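Local coordinates for gram-negative insecticidal protein (Chromobacterium piscinae, PDB 6FBM) that is an insecticidal toxin that combines a MACPF domain with a beta-tripod domain and probably acts by forming pores in target membranes, at residues 310-322 and 512-526. Numbering follows the deposited sequence.
Sequences SIPKVDKVLLMDA and AIASMQEMKSMLSQH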
loop_
_atom_site.group_PDB
_atom_site.type_symbol
_atom_site.label_atom_id
_atom_site.label_comp_id
_atom_site.label_asym_id
_atom_site.label_seq_id
_atom_site.Cartn_x
_atom_site.Cartn_y
_atom_site.Cartn_z
ATOM N N SER A 310 30.714 -22.975 -35.329
ATOM C CA SER A 310 31.337 -23.475 -34.110
ATOM C C SER A 310 31.902 -22.335 -33.272
ATOM O O SER A 310 32.267 -21.269 -33.788
ATOM C CB SER A 310 32.448 -24.465 -34.434
ATOM O OG SER A 310 31.881 -25.733 -34.739
ATOM N N ILE A 311 31.955 -22.574 -31.964
ATOM C CA ILE A 311 32.600 -21.661 -31.046
ATOM C C ILE A 311 34.088 -21.831 -31.290
ATOM O O ILE A 311 34.560 -22.970 -31.410
ATOM C CB ILE A 311 32.271 -21.999 -29.577
ATOM C CG1 ILE A 311 30.753 -21.958 -29.328
ATOM C CG2 ILE A 311 33.014 -21.076 -28.609
ATOM C CD1 ILE A 311 30.069 -20.645 -29.670
ATOM N N PRO A 312 34.829 -20.725 -31.422
ATOM C CA PRO A 312 36.277 -20.858 -31.567
ATOM C C PRO A 312 36.930 -21.435 -30.295
ATOM O O PRO A 312 36.567 -21.032 -29.186
ATOM C CB PRO A 312 36.746 -19.421 -31.850
ATOM C CG PRO A 312 35.635 -18.525 -31.409
ATOM C CD PRO A 312 34.378 -19.330 -31.614
ATOM N N LYS A 313 37.870 -22.374 -30.471
ATOM C CA LYS A 313 38.505 -23.057 -29.349
ATOM C C LYS A 313 39.997 -22.764 -29.271
ATOM O O LYS A 313 40.663 -22.622 -30.293
ATOM C CB LYS A 313 38.299 -24.570 -29.471
ATOM C CG LYS A 313 36.856 -25.031 -29.556
ATOM C CD LYS A 313 36.024 -24.573 -28.365
ATOM C CE LYS A 313 36.574 -25.043 -27.011
ATOM N NZ LYS A 313 35.552 -25.044 -25.944
ATOM N N VAL A 314 40.501 -22.672 -28.040
ATOM C CA VAL A 314 41.921 -22.601 -27.744
ATOM C C VAL A 314 42.318 -24.034 -27.419
ATOM O O VAL A 314 42.157 -24.492 -26.301
ATOM C CB VAL A 314 42.186 -21.674 -26.535
ATOM C CG1 VAL A 314 43.631 -21.770 -26.073
ATOM C CG2 VAL A 314 41.842 -20.247 -26.911
ATOM N N ASP A 315 42.814 -24.745 -28.428
ATOM C CA ASP A 315 43.374 -26.090 -28.265
ATOM C C ASP A 315 44.820 -26.071 -27.745
ATOM O O ASP A 315 45.249 -27.024 -27.079
ATOM C CB ASP A 315 43.303 -26.836 -29.601
ATOM C CG ASP A 315 41.887 -27.087 -30.057
ATOM O OD1 ASP A 315 41.111 -27.697 -29.308
ATOM O OD2 ASP A 315 41.571 -26.698 -31.187
ATOM N N LYS A 316 45.551 -24.997 -28.037
ATOM C CA LYS A 316 46.937 -24.874 -27.667
ATOM C C LYS A 316 46.996 -24.383 -26.224
ATOM O O LYS A 316 46.989 -23.174 -25.965
ATOM C CB LYS A 316 47.663 -23.898 -28.607
ATOM C CG LYS A 316 47.559 -24.191 -30.109
ATOM C CD LYS A 316 48.680 -25.070 -30.572
ATOM C CE LYS A 316 48.472 -25.684 -31.957
ATOM N NZ LYS A 316 49.036 -24.823 -33.038
ATOM N N VAL A 317 47.058 -25.323 -25.279
ATOM C CA VAL A 317 46.963 -24.977 -23.846
ATOM C C VAL A 317 48.219 -25.142 -23.038
ATOM O O VAL A 317 48.246 -24.772 -21.857
ATOM C CB VAL A 317 45.832 -25.762 -23.160
ATOM C CG1 VAL A 317 44.497 -25.325 -23.730
ATOM C CG2 VAL A 317 46.025 -27.291 -23.285
ATOM N N LEU A 318 49.270 -25.672 -23.662
ATOM C CA LEU A 318 50.571 -25.761 -23.031
ATOM C C LEU A 318 51.486 -24.775 -23.699
ATOM O O LEU A 318 51.694 -24.815 -24.900
ATOM C CB LEU A 318 51.111 -27.177 -23.134
ATOM C CG LEU A 318 50.369 -28.231 -22.316
ATOM C CD1 LEU A 318 50.918 -29.634 -22.575
ATOM C CD2 LEU A 318 50.434 -27.919 -20.826
ATOM N N LEU A 319 52.036 -23.893 -22.887
ATOM C CA LEU A 319 53.018 -22.936 -23.323
ATOM C C LEU A 319 54.369 -23.606 -23.179
ATOM O O LEU A 319 54.795 -23.921 -22.067
ATOM C CB LEU A 319 52.910 -21.707 -22.434
ATOM C CG LEU A 319 53.738 -20.463 -22.726
ATOM C CD1 LEU A 319 53.506 -19.931 -24.121
ATOM C CD2 LEU A 319 53.429 -19.423 -21.665
ATOM N N MET A 320 55.038 -23.815 -24.313
ATOM C CA MET A 320 56.356 -24.461 -24.351
ATOM C C MET A 320 57.520 -23.458 -24.409
ATOM O O MET A 320 57.485 -22.436 -25.107
ATOM C CB MET A 320 56.449 -25.369 -25.566
ATOM C CG MET A 320 57.637 -26.287 -25.551
ATOM S SD MET A 320 57.541 -27.531 -26.855
ATOM C CE MET A 320 57.657 -26.518 -28.339
ATOM N N ASP A 321 58.567 -23.794 -23.675
ATOM C CA ASP A 321 59.877 -23.209 -23.849
ATOM C C ASP A 321 60.787 -24.380 -24.247
ATOM O O ASP A 321 61.091 -25.237 -23.418
ATOM C CB ASP A 321 60.305 -22.535 -22.546
ATOM C CG ASP A 321 61.719 -22.003 -22.599
ATOM O OD1 ASP A 321 62.404 -22.237 -23.611
ATOM O OD2 ASP A 321 62.159 -21.408 -21.611
ATOM N N ALA A 322 61.168 -24.422 -25.532
ATOM C CA ALA A 322 61.907 -25.564 -26.088
ATOM C C ALA A 322 63.405 -25.518 -25.801
ATOM O O ALA A 322 64.073 -26.545 -25.944
ATOM C CB ALA A 322 61.670 -25.689 -27.598
ATOM N N ALA A 512 48.475 -29.511 -28.950
ATOM C CA ALA A 512 48.289 -29.006 -27.571
ATOM C C ALA A 512 49.340 -27.991 -27.150
ATOM O O ALA A 512 49.251 -27.395 -26.059
ATOM C CB ALA A 512 48.262 -30.171 -26.591
ATOM N N ILE A 513 50.312 -27.757 -28.034
ATOM C CA ILE A 513 51.552 -27.083 -27.675
ATOM C C ILE A 513 51.804 -25.835 -28.516
ATOM O O ILE A 513 51.509 -25.805 -29.715
ATOM C CB ILE A 513 52.682 -28.113 -27.831
ATOM C CG1 ILE A 513 52.952 -28.723 -26.474
ATOM C CG2 ILE A 513 53.973 -27.545 -28.445
ATOM C CD1 ILE A 513 53.689 -30.041 -26.591
ATOM N N ALA A 514 52.378 -24.820 -27.886
ATOM C CA ALA A 514 52.800 -23.644 -28.629
ATOM C C ALA A 514 53.899 -22.930 -27.894
ATOM O O ALA A 514 53.909 -22.925 -26.655
ATOM C CB ALA A 514 51.643 -22.696 -28.874
ATOM N N SER A 515 54.810 -22.337 -28.669
ATOM C CA SER A 515 55.860 -21.483 -28.126
ATOM C C SER A 515 55.274 -20.139 -27.713
ATOM O O SER A 515 54.148 -19.832 -28.087
ATOM C CB SER A 515 56.964 -21.257 -29.154
ATOM O OG SER A 515 56.443 -20.585 -30.295
ATOM N N MET A 516 56.051 -19.347 -26.980
ATOM C CA MET A 516 55.652 -18.003 -26.586
ATOM C C MET A 516 55.035 -17.230 -27.744
ATOM O O MET A 516 53.923 -16.734 -27.636
ATOM C CB MET A 516 56.821 -17.217 -25.992
ATOM C CG MET A 516 56.400 -15.908 -25.310
ATOM S SD MET A 516 55.247 -16.070 -23.877
ATOM C CE MET A 516 54.446 -14.452 -23.762
ATOM N N GLN A 517 55.739 -17.185 -28.865
ATOM C CA GLN A 517 55.269 -16.457 -30.048
ATOM C C GLN A 517 54.002 -17.062 -30.699
ATOM O O GLN A 517 53.049 -16.319 -30.979
ATOM C CB GLN A 517 56.398 -16.266 -31.094
ATOM C CG GLN A 517 56.066 -15.333 -32.274
ATOM C CD GLN A 517 55.472 -13.976 -31.854
ATOM O OE1 GLN A 517 56.053 -13.264 -31.007
ATOM N NE2 GLN A 517 54.329 -13.596 -32.467
ATOM N N GLU A 518 53.978 -18.378 -30.924
ATOM C CA GLU A 518 52.780 -19.054 -31.479
ATOM C C GLU A 518 51.526 -18.835 -30.588
ATOM O O GLU A 518 50.411 -18.732 -31.106
ATOM C CB GLU A 518 53.013 -20.568 -31.673
ATOM C CG GLU A 518 53.876 -20.949 -32.880
ATOM C CD GLU A 518 54.527 -22.352 -32.777
ATOM O OE1 GLU A 518 54.280 -23.122 -31.810
ATOM O OE2 GLU A 518 55.276 -22.722 -33.714
ATOM N N MET A 519 51.731 -18.763 -29.268
ATOM C CA MET A 519 50.655 -18.538 -28.303
ATOM C C MET A 519 50.112 -17.120 -28.415
ATOM O O MET A 519 48.896 -16.956 -28.486
ATOM C CB MET A 519 51.101 -18.827 -26.845
ATOM C CG MET A 519 49.977 -18.934 -25.801
ATOM S SD MET A 519 48.894 -20.388 -26.023
ATOM C CE MET A 519 49.820 -21.701 -25.260
ATOM N N LYS A 520 51.001 -16.113 -28.411
ATOM C CA LYS A 520 50.607 -14.713 -28.675
ATOM C C LYS A 520 49.743 -14.593 -29.934
ATOM O O LYS A 520 48.661 -13.988 -29.906
ATOM C CB LYS A 520 51.828 -13.788 -28.848
ATOM C CG LYS A 520 52.328 -13.060 -27.607
ATOM C CD LYS A 520 52.795 -11.609 -27.919
ATOM C CE LYS A 520 53.220 -10.850 -26.674
ATOM N NZ LYS A 520 54.471 -11.382 -26.039
ATOM N N SER A 521 50.228 -15.193 -31.017
ATOM C CA SER A 521 49.565 -15.125 -32.317
ATOM C C SER A 521 48.198 -15.837 -32.310
ATOM O O SER A 521 47.192 -15.272 -32.766
ATOM C CB SER A 521 50.489 -15.695 -33.407
ATOM O OG SER A 521 49.826 -15.782 -34.658
ATOM N N MET A 522 48.172 -17.064 -31.791
ATOM C CA MET A 522 46.932 -17.849 -31.628
ATOM C C MET A 522 45.907 -17.115 -30.763
ATOM O O MET A 522 44.755 -17.015 -31.145
ATOM C CB MET A 522 47.264 -19.229 -31.033
ATOM C CG MET A 522 46.111 -20.218 -30.903
ATOM S SD MET A 522 44.990 -19.942 -29.517
ATOM C CE MET A 522 46.092 -19.804 -28.118
ATOM N N LEU A 523 46.336 -16.579 -29.623
ATOM C CA LEU A 523 45.454 -15.828 -28.717
ATOM C C LEU A 523 44.926 -14.495 -29.251
ATOM O O LEU A 523 43.821 -14.075 -28.850
ATOM C CB LEU A 523 46.145 -15.524 -27.388
ATOM C CG LEU A 523 46.253 -16.611 -26.319
ATOM C CD1 LEU A 523 46.810 -16.027 -25.028
ATOM C CD2 LEU A 523 44.900 -17.256 -26.057
ATOM N N SER A 524 45.703 -13.818 -30.109
ATOM C CA SER A 524 45.273 -12.539 -30.679
ATOM C C SER A 524 44.060 -12.697 -31.623
ATOM O O SER A 524 43.393 -11.707 -31.899
ATOM C CB SER A 524 46.436 -11.838 -31.414
ATOM O OG SER A 524 46.630 -12.411 -32.716
ATOM N N GLN A 525 43.783 -13.917 -32.091
ATOM C CA GLN A 525 42.578 -14.236 -32.873
ATOM C C GLN A 525 41.367 -14.734 -32.013
ATOM O O GLN A 525 40.444 -15.366 -32.562
ATOM C CB GLN A 525 42.900 -15.287 -33.927
ATOM C CG GLN A 525 44.162 -15.036 -34.728
ATOM C CD GLN A 525 44.279 -16.045 -35.872
ATOM O OE1 GLN A 525 45.093 -16.994 -35.847
ATOM N NE2 GLN A 525 43.463 -15.845 -36.903
ATOM N N HIS A 526 41.393 -14.490 -30.697
ATOM C CA HIS A 526 40.309 -14.899 -29.793
ATOM C C HIS A 526 39.923 -13.670 -28.965
ATOM O O HIS A 526 40.749 -13.109 -28.250
ATOM C CB HIS A 526 40.728 -16.060 -28.859
ATOM C CG HIS A 526 40.813 -17.400 -29.534
ATOM N ND1 HIS A 526 39.729 -18.235 -29.675
ATOM C CD2 HIS A 526 41.864 -18.067 -30.065
ATOM C CE1 HIS A 526 40.116 -19.334 -30.307
ATOM N NE2 HIS A 526 41.402 -19.255 -30.556
#
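Val-314 sets CG2 squarely over one face of the His-526 imidazole: the methyl lies 3.8 Å from the ring centroid, only 6° off the normal, a CH-pi contact. With chi1 at 171°, CG1 turns beside the carbonyl carbon and meets Met-522 CE at 3.8 Å, the two side chains crossing at about a right angle. Pro-312 CB approaches the same imidazole obliquely, 3.7 Å from His-526 CE1. Farther along, Met-519 bends at its second and third torsions, which brings its methyl against the Lys-316 carbonyl, CE 3.3 Å from Lys-316 O. Leu-319 CD1 rests 3.8 Å from Met-519 CB and also touches Met-516. On the opposite sheet face, Met-320 CE packs on Ile-513 CG2, and Leu-318 CB touches Ile-513 CG1. Here the strands pair in parallel: Leu-318 N donates to Ala-512 O, Ala-514 N to Leu-318 O, and Met-320 N to Ala-514 O at 2.7 Å and 177°. Ser-515, the N-cap of helix 516-524, forms a capping box with Glu-518, whose N returns a weak bond to Ser-515 OG. Strand 318-321 lies between 513-515 and the antiparallel 373-376 in a mixed sheet. Gln-115 hydrogen-bonds both His-526 ND1 and the Val-314 backbone, linking the turn after helix 516-524 and the loop before strand 318-321 to the MACPF region.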